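Local coordinates for protein kojibiose phosphorylase (Gut metagenome, PDB 6W0P) that is a carbohydrate-active enzyme of glycoside hydrolase family 65, combining an N-terminal beta-sandwich domain with a helical central catalytic domain and a small C-terminal beta domain, at residues A[25-28]-A[29-32]; A[645-648]-A[649-653]; A[16-19]-A[20-23]; A[102-105]-A[106-109]. All coordinates share one frame; numbering follows the deposited sequence.

Contact 1: A[25-28]-A[29-32]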
ATOM      1  N   LYS A  25       7.211 -32.094  12.779  1.00 37.22           N
ATOM      2  CA  LYS A  25       5.905 -32.087  12.063  1.00 36.81           C
ATOM      3  C   LYS A  25       4.771 -31.744  13.025  1.00 35.90           C
ATOM      4  O   LYS A  25       3.646 -31.918  12.631  1.00 35.86           O
ATOM      5  CB  LYS A  25       5.620 -33.451  11.441  1.00 36.64           C
ATOM      6  CG  LYS A  25       6.717 -33.973  10.527  1.00 37.13           C
ATOM      7  CD  LYS A  25       7.071 -33.010   9.439  1.00 37.37           C
ATOM      8  CE  LYS A  25       8.094 -33.592   8.489  1.00 37.86           C
ATOM      9  NZ  LYS A  25       8.491 -32.615   7.443  1.00 37.74           N
ATOM     10  N   SER A  26       5.076 -31.305  14.248  1.00 35.86           N
ATOM     11  CA  SER A  26       4.087 -31.081  15.333  1.00 35.92           C
ATOM     12  C   SER A  26       2.899 -30.278  14.773  1.00 34.49           C
ATOM     13  O   SER A  26       1.772 -30.742  14.883  1.00 33.53           O
ATOM     14  CB  SER A  26       4.734 -30.401  16.528  1.00 36.14           C
ATOM     15  OG  SER A  26       3.767 -29.737  17.335  1.00 37.55           O
ATOM     16  N   MET A  27       3.147 -29.122  14.173  1.00 33.93           N
ATOM     17  CA  MET A  27       2.052 -28.259  13.667  1.00 34.71           C
ATOM     18  C   MET A  27       1.471 -28.807  12.352  1.00 33.32           C
ATOM     19  O   MET A  27       0.286 -28.559  12.098  1.00 32.08           O
ATOM     20  CB  MET A  27       2.535 -26.814  13.501  1.00 36.40           C
ATOM     21  CG  MET A  27       2.605 -26.057  14.860  1.00 38.00           C
ATOM     22  SD  MET A  27       3.199 -24.339  14.689  1.00 39.75           S
ATOM     23  CE  MET A  27       1.948 -23.679  13.579  1.00 39.62           C
ATOM     24  N   VAL A  28       2.250 -29.560  11.568  1.00 32.92           N
ATOM     25  CA  VAL A  28       1.776 -30.193  10.300  1.00 32.92           C
ATOM     26  C   VAL A  28       0.686 -31.204  10.658  1.00 33.08           C
ATOM     27  O   VAL A  28      -0.369 -31.152  10.038  1.00 32.97           O
ATOM     28  CB  VAL A  28       2.921 -30.849   9.496  1.00 32.56           C
ATOM     29  CG1 VAL A  28       2.394 -31.743   8.386  1.00 32.40           C
ATOM     30  CG2 VAL A  28       3.864 -29.806   8.924  1.00 32.32           C
ATOM     31  N   SER A  29       0.943 -32.060  11.652  1.00 33.45           N
ATOM     32  CA  SER A  29       0.015 -33.105  12.143  1.00 33.00           C
ATOM     33  C   SER A  29      -1.236 -32.431  12.710  1.00 32.84           C
ATOM     34  O   SER A  29      -2.350 -32.797  12.314  1.00 32.60           O
ATOM     35  CB  SER A  29       0.704 -34.012  13.135  1.00 33.52           C
ATOM     36  OG  SER A  29       1.862 -34.612  12.549  1.00 33.71           O
ATOM     37  N   GLU A  30      -1.073 -31.444  13.583  1.00 32.99           N
ATOM     38  CA  GLU A  30      -2.204 -30.628  14.093  1.00 32.31           C
ATOM     39  C   GLU A  30      -3.147 -30.263  12.930  1.00 31.75           C
ATOM     40  O   GLU A  30      -4.391 -30.329  13.111  1.00 31.84           O
ATOM     41  CB  GLU A  30      -1.709 -29.337  14.752  1.00 33.09           C
ATOM     42  CG  GLU A  30      -1.048 -29.516  16.108  1.00 33.71           C
ATOM     43  CD  GLU A  30      -0.635 -28.213  16.791  1.00 34.54           C
ATOM     44  OE1 GLU A  30      -0.607 -27.151  16.114  1.00 33.74           O
ATOM     45  OE2 GLU A  30      -0.329 -28.257  18.004  1.00 35.37           O
ATOM     46  N   SER A  31      -2.603 -29.832  11.786  1.00 30.33           N
ATOM     47  CA  SER A  31      -3.424 -29.346  10.648  1.00 29.60           C
ATOM     48  C   SER A  31      -4.130 -30.543   9.982  1.00 28.62           C
ATOM     49  O   SER A  31      -5.360 -30.546   9.859  1.00 28.39           O
ATOM     50  CB  SER A  31      -2.575 -28.566   9.672  1.00 29.55           C
ATOM     51  OG  SER A  31      -2.043 -27.392  10.269  1.00 28.55           O
ATOM     52  N   ILE A  32      -3.357 -31.566   9.661  1.00 27.85           N
ATOM     53  CA  ILE A  32      -3.777 -32.734   8.841  1.00 27.75           C
ATOM     54  C   ILE A  32      -4.863 -33.496   9.578  1.00 26.98           C
ATOM     55  O   ILE A  32      -5.850 -33.913   8.935  1.00 26.39           O
ATOM     56  CB  ILE A  32      -2.561 -33.619   8.508  1.00 27.82           C
ATOM     57  CG1 ILE A  32      -1.651 -32.915   7.500  1.00 28.00           C
ATOM     58  CG2 ILE A  32      -3.015 -34.996   8.036  1.00 27.89           C
ATOM     59  CD1 ILE A  32      -0.379 -33.666   7.179  1.00 28.63           C
TER

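Contact 2: A[645-648]-A[649-653]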
ATOM      1  N   PHE A 645      -2.000 -33.177 -12.935  1.00 29.05           N
ATOM      2  CA  PHE A 645      -2.615 -33.907 -11.807  1.00 29.28           C
ATOM      3  C   PHE A 645      -1.548 -34.112 -10.733  1.00 29.87           C
ATOM      4  O   PHE A 645      -1.799 -33.660  -9.630  1.00 30.49           O
ATOM      5  CB  PHE A 645      -3.229 -35.247 -12.197  1.00 29.62           C
ATOM      6  CG  PHE A 645      -3.881 -35.933 -11.023  1.00 29.62           C
ATOM      7  CD1 PHE A 645      -5.148 -35.560 -10.597  1.00 29.26           C
ATOM      8  CD2 PHE A 645      -3.222 -36.937 -10.332  1.00 29.73           C
ATOM      9  CE1 PHE A 645      -5.749 -36.181  -9.518  1.00 29.11           C
ATOM     10  CE2 PHE A 645      -3.829 -37.571  -9.260  1.00 29.41           C
ATOM     11  CZ  PHE A 645      -5.088 -37.186  -8.852  1.00 29.26           C
ATOM     12  N   GLY A 646      -0.406 -34.727 -11.074  1.00 30.54           N
ATOM     13  CA  GLY A 646       0.757 -34.952 -10.185  1.00 30.94           C
ATOM     14  C   GLY A 646       0.352 -35.340  -8.769  1.00 31.38           C
ATOM     15  O   GLY A 646      -0.291 -36.377  -8.603  1.00 30.56           O
ATOM     16  N   PHE A 647       0.667 -34.491  -7.788  1.00 32.30           N
ATOM     17  CA  PHE A 647       0.464 -34.771  -6.342  1.00 33.26           C
ATOM     18  C   PHE A 647      -0.837 -34.123  -5.831  1.00 32.46           C
ATOM     19  O   PHE A 647      -0.910 -33.780  -4.641  1.00 33.21           O
ATOM     20  CB  PHE A 647       1.683 -34.296  -5.548  1.00 34.75           C
ATOM     21  CG  PHE A 647       2.135 -32.894  -5.865  1.00 35.56           C
ATOM     22  CD1 PHE A 647       1.580 -31.811  -5.221  1.00 34.98           C
ATOM     23  CD2 PHE A 647       3.116 -32.675  -6.827  1.00 37.32           C
ATOM     24  CE1 PHE A 647       1.990 -30.522  -5.515  1.00 36.37           C
ATOM     25  CE2 PHE A 647       3.527 -31.387  -7.126  1.00 37.32           C
ATOM     26  CZ  PHE A 647       2.956 -30.311  -6.472  1.00 37.07           C
ATOM     27  N   ALA A 648      -1.854 -33.996  -6.679  1.00 31.39           N
ATOM     28  CA  ALA A 648      -3.130 -33.314  -6.361  1.00 31.53           C
ATOM     29  C   ALA A 648      -3.740 -33.840  -5.047  1.00 31.04           C
ATOM     30  O   ALA A 648      -4.278 -33.019  -4.332  1.00 31.05           O
ATOM     31  CB  ALA A 648      -4.103 -33.487  -7.502  1.00 31.47           C
ATOM     32  N   THR A 649      -3.673 -35.149  -4.753  1.00 30.92           N
ATOM     33  CA  THR A 649      -4.312 -35.758  -3.555  1.00 30.59           C
ATOM     34  C   THR A 649      -3.412 -35.651  -2.318  1.00 30.87           C
ATOM     35  O   THR A 649      -3.936 -36.002  -1.215  1.00 31.00           O
ATOM     36  CB  THR A 649      -4.704 -37.223  -3.761  1.00 30.70           C
ATOM     37  OG1 THR A 649      -3.532 -38.040  -3.739  1.00 30.88           O
ATOM     38  CG2 THR A 649      -5.465 -37.446  -5.053  1.00 31.62           C
ATOM     39  N   ARG A 650      -2.156 -35.186  -2.472  1.00 30.39           N
ATOM     40  CA  ARG A 650      -1.085 -35.275  -1.440  1.00 30.71           C
ATOM     41  C   ARG A 650      -0.592 -33.891  -0.981  1.00 30.40           C
ATOM     42  O   ARG A 650       0.343 -33.850  -0.166  1.00 30.05           O
ATOM     43  CB  ARG A 650       0.120 -36.060  -1.986  1.00 30.94           C
ATOM     44  CG  ARG A 650      -0.210 -37.447  -2.518  1.00 31.06           C
ATOM     45  CD  ARG A 650      -0.835 -38.344  -1.463  1.00 31.07           C
ATOM     46  NE  ARG A 650       0.030 -38.473  -0.300  1.00 30.69           N
ATOM     47  CZ  ARG A 650      -0.136 -39.363   0.660  1.00 30.48           C
ATOM     48  NH1 ARG A 650      -1.135 -40.236   0.592  1.00 29.78           N
ATOM     49  NH2 ARG A 650       0.712 -39.374   1.686  1.00 30.75           N
ATOM     50  N   LEU A 651      -1.150 -32.789  -1.466  1.00 30.30           N
ATOM     51  CA  LEU A 651      -0.519 -31.478  -1.215  1.00 31.15           C
ATOM     52  C   LEU A 651      -0.369 -31.262   0.294  1.00 31.53           C
ATOM     53  O   LEU A 651       0.745 -30.864   0.715  1.00 32.19           O
ATOM     54  CB  LEU A 651      -1.316 -30.349  -1.870  1.00 31.86           C
ATOM     55  CG  LEU A 651      -0.593 -29.000  -1.868  1.00 32.46           C
ATOM     56  CD1 LEU A 651      -0.768 -28.295  -3.199  1.00 33.05           C
ATOM     57  CD2 LEU A 651      -1.097 -28.102  -0.746  1.00 32.96           C
ATOM     58  N   ASP A 652      -1.419 -31.517   1.090  1.00 31.05           N
ATOM     59  CA  ASP A 652      -1.355 -31.376   2.578  1.00 30.41           C
ATOM     60  C   ASP A 652      -0.664 -32.591   3.237  1.00 30.94           C
ATOM     61  O   ASP A 652       0.237 -32.383   4.091  1.00 30.65           O
ATOM     62  CB  ASP A 652      -2.742 -31.095   3.150  1.00 29.77           C
ATOM     63  CG  ASP A 652      -3.185 -29.697   2.774  1.00 29.52           C
ATOM     64  OD1 ASP A 652      -2.407 -28.741   3.046  1.00 30.36           O
ATOM     65  OD2 ASP A 652      -4.249 -29.567   2.175  1.00 28.19           O
ATOM     66  N   LEU A 653      -1.041 -33.830   2.903  1.00 30.68           N
ATOM     67  CA  LEU A 653      -0.469 -35.004   3.630  1.00 30.93           C
ATOM     68  C   LEU A 653       1.066 -34.967   3.580  1.00 31.81           C
ATOM     69  O   LEU A 653       1.705 -35.283   4.604  1.00 31.60           O
ATOM     70  CB  LEU A 653      -1.008 -36.300   3.034  1.00 30.18           C
ATOM     71  CG  LEU A 653      -2.487 -36.570   3.282  1.00 29.50           C
ATOM     72  CD1 LEU A 653      -2.923 -37.773   2.503  1.00 29.57           C
ATOM     73  CD2 LEU A 653      -2.787 -36.789   4.755  1.00 29.75           C
TER
HETATM   74  O   HOH W   1      -2.157 -36.925  -6.277  1.00 32.32           O

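Contact 3: A[16-19]-A[20-23]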
ATOM      1  N   ILE A  16      -5.430 -42.049   8.315  1.00 30.60           N
ATOM      2  CA  ILE A  16      -4.108 -41.379   8.366  1.00 30.22           C
ATOM      3  C   ILE A  16      -3.485 -41.864   9.668  1.00 31.93           C
ATOM      4  O   ILE A  16      -4.182 -41.796  10.744  1.00 34.15           O
ATOM      5  CB  ILE A  16      -4.246 -39.849   8.299  1.00 29.56           C
ATOM      6  CG1 ILE A  16      -5.218 -39.377   7.210  1.00 28.99           C
ATOM      7  CG2 ILE A  16      -2.888 -39.202   8.126  1.00 29.52           C
ATOM      8  CD1 ILE A  16      -4.884 -39.884   5.805  1.00 28.82           C
ATOM      9  N   VAL A  17      -2.274 -42.391   9.596  1.00 31.69           N
ATOM     10  CA  VAL A  17      -1.554 -42.926  10.781  1.00 32.15           C
ATOM     11  C   VAL A  17      -0.189 -42.250  10.872  1.00 32.41           C
ATOM     12  O   VAL A  17       0.543 -42.247   9.847  1.00 32.65           O
ATOM     13  CB  VAL A  17      -1.442 -44.459  10.721  1.00 32.03           C
ATOM     14  CG1 VAL A  17      -0.673 -45.012  11.926  1.00 32.64           C
ATOM     15  CG2 VAL A  17      -2.821 -45.078  10.661  1.00 31.86           C
ATOM     16  N   GLU A  18       0.139 -41.714  12.050  1.00 32.76           N
ATOM     17  CA  GLU A  18       1.524 -41.291  12.399  1.00 33.54           C
ATOM     18  C   GLU A  18       2.121 -42.362  13.319  1.00 33.72           C
ATOM     19  O   GLU A  18       1.557 -42.583  14.374  1.00 33.66           O
ATOM     20  CB  GLU A  18       1.559 -39.905  13.052  1.00 32.54           C
ATOM     21  CG  GLU A  18       2.974 -39.360  13.231  1.00 32.08           C
ATOM     22  CD  GLU A  18       3.101 -38.092  14.067  1.00 31.99           C
ATOM     23  OE1 GLU A  18       2.083 -37.653  14.684  1.00 31.00           O
ATOM     24  OE2 GLU A  18       4.213 -37.515  14.060  1.00 31.30           O
ATOM     25  N   ASN A  19       3.159 -43.049  12.861  1.00 35.97           N
ATOM     26  CA  ASN A  19       3.909 -44.084  13.622  1.00 37.93           C
ATOM     27  C   ASN A  19       5.093 -43.377  14.288  1.00 36.90           C
ATOM     28  O   ASN A  19       5.978 -42.918  13.551  1.00 34.87           O
ATOM     29  CB  ASN A  19       4.421 -45.213  12.715  1.00 41.10           C
ATOM     30  CG  ASN A  19       3.447 -46.354  12.502  1.00 44.09           C
ATOM     31  OD1 ASN A  19       2.322 -46.328  13.002  1.00 49.24           O
ATOM     32  ND2 ASN A  19       3.864 -47.363  11.749  1.00 45.32           N
ATOM     33  N   ASN A  20       5.088 -43.277  15.618  1.00 36.70           N
ATOM     34  CA  ASN A  20       6.062 -42.455  16.388  1.00 37.68           C
ATOM     35  C   ASN A  20       5.700 -40.972  16.237  1.00 37.26           C
ATOM     36  O   ASN A  20       5.126 -40.593  15.194  1.00 35.61           O
ATOM     37  CB  ASN A  20       7.518 -42.694  15.966  1.00 37.49           C
ATOM     38  CG  ASN A  20       7.922 -44.151  16.060  1.00 38.38           C
ATOM     39  OD1 ASN A  20       7.606 -44.838  17.038  1.00 38.13           O
ATOM     40  ND2 ASN A  20       8.636 -44.624  15.048  1.00 38.50           N
ATOM     41  N   PHE A  21       6.021 -40.181  17.264  1.00 37.91           N
ATOM     42  CA  PHE A  21       5.854 -38.712  17.262  1.00 38.29           C
ATOM     43  C   PHE A  21       7.005 -38.117  16.475  1.00 38.49           C
ATOM     44  O   PHE A  21       8.122 -38.494  16.804  1.00 39.39           O
ATOM     45  CB  PHE A  21       5.857 -38.139  18.675  1.00 37.95           C
ATOM     46  CG  PHE A  21       5.643 -36.646  18.736  1.00 38.02           C
ATOM     47  CD1 PHE A  21       4.669 -36.030  17.954  1.00 37.77           C
ATOM     48  CD2 PHE A  21       6.404 -35.850  19.585  1.00 37.48           C
ATOM     49  CE1 PHE A  21       4.475 -34.658  18.015  1.00 37.15           C
ATOM     50  CE2 PHE A  21       6.197 -34.476  19.652  1.00 37.23           C
ATOM     51  CZ  PHE A  21       5.226 -33.889  18.876  1.00 37.07           C
ATOM     52  N   HIS A  22       6.729 -37.269  15.483  1.00 37.90           N
ATOM     53  CA  HIS A  22       7.743 -36.442  14.773  1.00 38.69           C
ATOM     54  C   HIS A  22       7.645 -35.003  15.266  1.00 38.59           C
ATOM     55  O   HIS A  22       6.725 -34.275  14.885  1.00 38.14           O
ATOM     56  CB  HIS A  22       7.557 -36.522  13.255  1.00 39.66           C
ATOM     57  CG  HIS A  22       7.497 -37.911  12.738  1.00 39.83           C
ATOM     58  ND1 HIS A  22       6.447 -38.764  13.042  1.00 39.93           N
ATOM     59  CD2 HIS A  22       8.355 -38.605  11.964  1.00 40.13           C
ATOM     60  CE1 HIS A  22       6.660 -39.926  12.468  1.00 39.46           C
ATOM     61  NE2 HIS A  22       7.826 -39.849  11.797  1.00 40.13           N
ATOM     62  N   PRO A  23       8.552 -34.567  16.167  1.00 39.16           N
ATOM     63  CA  PRO A  23       8.458 -33.238  16.764  1.00 39.19           C
ATOM     64  C   PRO A  23       8.422 -32.118  15.721  1.00 38.80           C
ATOM     65  O   PRO A  23       7.675 -31.193  15.922  1.00 37.66           O
ATOM     66  CB  PRO A  23       9.719 -33.146  17.640  1.00 39.68           C
ATOM     67  CG  PRO A  23      10.022 -34.586  17.997  1.00 39.94           C
ATOM     68  CD  PRO A  23       9.644 -35.365  16.757  1.00 39.92           C
TER
HETATM   69  O   HOH W   2       3.886 -35.058  14.457  1.00 25.58           O

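Contact 4: A[102-105]-A[106-109]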
ATOM      1  N   GLU A 102       4.475 -33.781  35.517  1.00 45.30           N
ATOM      2  CA  GLU A 102       3.338 -33.457  34.612  1.00 44.10           C
ATOM      3  C   GLU A 102       3.587 -34.115  33.249  1.00 41.65           C
ATOM      4  O   GLU A 102       4.705 -33.991  32.723  1.00 41.58           O
ATOM      5  CB  GLU A 102       3.097 -31.958  34.421  1.00 43.11           C
ATOM      6  CG  GLU A 102       1.771 -31.705  33.707  1.00 43.08           C
ATOM      7  CD  GLU A 102       1.366 -30.264  33.441  1.00 43.16           C
ATOM      8  OE1 GLU A 102       2.074 -29.343  33.927  1.00 44.01           O
ATOM      9  OE2 GLU A 102       0.322 -30.062  32.770  1.00 41.61           O
ATOM     10  N   LEU A 103       2.575 -34.769  32.695  1.00 39.83           N
ATOM     11  CA  LEU A 103       2.636 -35.294  31.304  1.00 39.88           C
ATOM     12  C   LEU A 103       2.803 -34.121  30.321  1.00 39.56           C
ATOM     13  O   LEU A 103       1.933 -33.223  30.274  1.00 38.95           O
ATOM     14  CB  LEU A 103       1.383 -36.118  30.997  1.00 38.41           C
ATOM     15  CG  LEU A 103       1.337 -36.764  29.614  1.00 37.46           C
ATOM     16  CD1 LEU A 103       2.473 -37.751  29.408  1.00 37.74           C
ATOM     17  CD2 LEU A 103       0.011 -37.466  29.409  1.00 36.99           C
ATOM     18  N   ASP A 104       3.913 -34.134  29.587  1.00 40.11           N
ATOM     19  CA  ASP A 104       4.242 -33.184  28.496  1.00 40.65           C
ATOM     20  C   ASP A 104       5.242 -33.885  27.577  1.00 39.73           C
ATOM     21  O   ASP A 104       6.379 -34.145  28.055  1.00 40.06           O
ATOM     22  CB  ASP A 104       4.827 -31.885  29.063  1.00 42.71           C
ATOM     23  CG  ASP A 104       5.263 -30.901  27.986  1.00 43.59           C
ATOM     24  OD1 ASP A 104       5.031 -31.207  26.803  1.00 43.59           O
ATOM     25  OD2 ASP A 104       5.826 -29.840  28.343  1.00 45.03           O
ATOM     26  N   LEU A 105       4.851 -34.216  26.342  1.00 38.33           N
ATOM     27  CA  LEU A 105       5.665 -35.113  25.468  1.00 37.59           C
ATOM     28  C   LEU A 105       6.914 -34.384  24.960  1.00 37.84           C
ATOM     29  O   LEU A 105       7.788 -35.060  24.458  1.00 38.44           O
ATOM     30  CB  LEU A 105       4.820 -35.641  24.309  1.00 36.13           C
ATOM     31  CG  LEU A 105       3.694 -36.605  24.690  1.00 35.39           C
ATOM     32  CD1 LEU A 105       3.078 -37.219  23.435  1.00 34.68           C
ATOM     33  CD2 LEU A 105       4.174 -37.688  25.634  1.00 35.37           C
ATOM     34  N   ASN A 106       7.002 -33.060  25.100  1.00 38.80           N
ATOM     35  CA  ASN A 106       8.230 -32.272  24.789  1.00 40.50           C
ATOM     36  C   ASN A 106       9.285 -32.460  25.899  1.00 40.74           C
ATOM     37  O   ASN A 106      10.449 -32.194  25.616  1.00 40.98           O
ATOM     38  CB  ASN A 106       7.911 -30.787  24.584  1.00 41.21           C
ATOM     39  CG  ASN A 106       9.080 -29.978  24.051  1.00 42.22           C
ATOM     40  OD1 ASN A 106       9.610 -30.274  22.983  1.00 42.61           O
ATOM     41  ND2 ASN A 106       9.490 -28.956  24.793  1.00 42.09           N
ATOM     42  N   LYS A 107       8.906 -32.929  27.092  1.00 40.88           N
ATOM     43  CA  LYS A 107       9.824 -33.096  28.255  1.00 42.39           C
ATOM     44  C   LYS A 107       9.955 -34.567  28.677  1.00 42.16           C
ATOM     45  O   LYS A 107      11.071 -34.995  28.903  1.00 43.02           O
ATOM     46  CB  LYS A 107       9.356 -32.221  29.423  1.00 42.85           C
ATOM     47  CG  LYS A 107       9.593 -30.729  29.217  1.00 43.24           C
ATOM     48  CD  LYS A 107       9.131 -29.856  30.372  1.00 44.19           C
ATOM     49  CE  LYS A 107       9.199 -28.378  30.027  1.00 44.81           C
ATOM     50  NZ  LYS A 107       8.835 -27.514  31.180  1.00 45.88           N
ATOM     51  N   VAL A 108       8.868 -35.323  28.777  1.00 41.75           N
ATOM     52  CA  VAL A 108       8.874 -36.633  29.500  1.00 41.82           C
ATOM     53  C   VAL A 108       9.436 -37.736  28.593  1.00 42.10           C
ATOM     54  O   VAL A 108       9.665 -37.482  27.411  1.00 41.01           O
ATOM     55  CB  VAL A 108       7.472 -36.977  30.045  1.00 41.33           C
ATOM     56  CG1 VAL A 108       6.952 -35.880  30.977  1.00 41.00           C
ATOM     57  CG2 VAL A 108       6.476 -37.267  28.926  1.00 40.53           C
ATOM     58  N   LYS A 109       9.691 -38.917  29.163  1.00 43.58           N
ATOM     59  CA  LYS A 109      10.079 -40.134  28.407  1.00 44.68           C
ATOM     60  C   LYS A 109       8.789 -40.888  28.054  1.00 43.05           C
ATOM     61  O   LYS A 109       7.913 -41.055  28.939  1.00 42.30           O
ATOM     62  CB  LYS A 109      11.064 -41.008  29.195  1.00 47.64           C
ATOM     63  CG  LYS A 109      12.526 -40.624  29.013  1.00 49.87           C
ATOM     64  CD  LYS A 109      13.331 -40.655  30.292  1.00 52.40           C
ATOM     65  CE  LYS A 109      14.620 -39.865  30.190  1.00 53.86           C
ATOM     66  NZ  LYS A 109      15.486 -40.096  31.373  1.00 55.35           N
TER

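Contact 1: A[25-28]-A[29-32]
The short helix 26-32, lodged in the N-terminal domain, is built on i to i+4 pairings of K25 with S29, S26 with E30, M27 with S31 and V28 with I32. K25 occupies the N-cap position, and its carbonyl starts the series: S29 N donates to K25 O over 2.9 Å. The pairs E30 N to S26 O and S31 N to M27 O are longer, and I32 N completes the set at 3.0 Å from V28 O. S31 N also makes a weak bond to V28 O.

Two side-chain pairs ride on this backbone. V28 and I32 lie side by side and point the same way, with V28 CG1 3.6 Å from I32 CD1. The V28 branch that touches is the one trans to the main-chain nitrogen (chi1 167°), while the extended I32 chain carries its CD1 alongside it. M27 and E30 cross at a slant. E30 leans back over the preceding turn, so that its CG lies 3.3 Å from S26 O, and its extended end sets OE1 3.6 Å from M27 CG. That carboxylate oxygen is held from beyond the helix by a salt bridge to R43 and a bond from L55 N.

The serine hydroxyls bond to other parts of the chain: S26 to the carbonyl of K53, S29 to Y8, and S31 to the carbonyl of T660 and to R43. V28 packs on the loops of Y8 and D655, while I32 O meets Y316 of helix 308-324, which places this helix between the N-terminal domain and the helical catalytic domain.

Contact 2: A[645-648]-A[649-653]
T649 meets F645 through its methyl, just beyond the type II' turn F645 to A648 that ends helix 638-645. G646 takes the positive phi of that turn, which A648 N closes by bonding to F645 O. The methyl CG2 of T649 stands 3.8 Å from CZ at the far end of the F645 ring, while A648 CB lies 3.7 Å above one face of that F645 ring. T649 N donates to a water 2.8 Å away, and the same water donates to G646 O at 3.0 Å, bridging the turn to the residue after it. The T649 hydroxyl bonds to D310.

R650 follows with the direct backbone bond, R650 N to F647 O at 2.9 Å, approaching from well above the carbonyl plane. Its side chain folds at chi2 and chi3 (-59° and -57°), leading the guanidinium to a salt bridge with D654 and to S309 O and Q312. L651 sets CD1 at the edge of the F647 ring, 4.2 Å from F647 CE1; the ring itself stacks on Y656. L653 lays its CD1 3.6 Å above one face of the R650 guanidinium.

Chemically the region is divided: two amide bonds and a bridging water hold the backbone of the turn and the residues after it, apolar groups pack against the phenyl rings, and the buried arginine charge is probably balanced by D654, with the like charge of R7 also close by.

Contact 3: A[16-19]-A[20-23]
E18 and H22 grip each other where strand 15-19 gives way to the loop leading to helix 26-32. The tight part centres on one oxygen. H22 ND1 donates to E18 OE2 over 2.8 Å, reaching the anti lone pair from within the ring plane, with carboxylate and imidazole only 18° from coplanar. H22 N gives the same E18 OE2 a second bond of 2.9 Å, this one from above the carboxylate plane. E18 gets there by extending fully, CG trans to the main-chain N (chi1 -172°), which also brings its CG to 3.2 Å from N20 O. A water, modelled unusually close to OE2, links it to H22 O. F21 is directed away from E18 and packs on F113 and F46.

The apex of the bend is looser. N20, exposed and with positive phi, turns its side chain outward, and the N19 amide likewise heads away from the loop; H22 CE1, 3.3 Å from N19 O, is the near contact on this side.

Because OE2 takes two protein N-H groups, while OE1 forms a salt bridge with R115, E18 is probably ionised. The geometry is consistent with a proton on ND1 of H22, and the bond holds the rotation of its ring, which Y8 meets edge-to-face.

Contact 4: A[102-105]-A[106-109]
V108 folds back onto D104 at the end of a tight reversal between strands 101-102 and 109-118. Traced outward, V108 CB sits 3.6 Å from D104 O. Beyond CB the side chain divides. CG1 lies 3.4 Å from the carbonyl two residues before D104, E102 O, and about as near to D104 O. With CG1 beside the backbone N (chi1 -57°), CG2 falls between N and the carbonyl carbon and presses closest on D104 O, at 3.2 Å. The same methyl also meets two leucine methyls, roughly at right angles to its approach to the carbonyl: L105 CD2 at 4.0 Å, and L103 CD1 at 4.1 Å, from a side chain crossing at about a right angle.

The D104 carbonyl is doubly gripped. V108 N bonds to D104 O at 2.8 Å, and K107 N bonds to it as well from above the carbonyl plane, so a single oxygen closes both a three-residue and a four-residue reach. The D104 carboxylate adds an Asx turn: N106 N donates to D104 OD1 over 3.2 Å from well out of the carboxylate plane. OD2 lies against the extended aliphatic chain of K107 without touching its ammonium group.

S51, in a neighbouring loop, bonds to both D104 OD2 and N106 ND2. On the sheet side, L103 and V108 pack on W130 of strand 123-132, and L105 rests on F110 and F113 of strand 109-118; L103 is also backbone-bonded to I96 of strand 94-98, so the turn links the large antiparallel sheet to the five-stranded one.

In the fold
Contact 3 precedes contact 1 in the chain by a single intervening residue, their centres about 10 Å apart, and they pack where S26 CB comes to 4.2 Å from F21 CZ; Y8 serves both. Contact 2 approaches from the catalytic domain side: I32 CD1 lies 3.4 Å from D652 O, and L653 CD2 lies 3.9 Å from I16 CD1. T660 bonds residues of contacts 1 and 2, while Y316 touches I16 and L653 and bonds I32 O. Contact 4 touches none of the others, its nearest atoms being about 5 Å from contact 3, about 8 Å from contact 1 and about 19 Å from contact 2.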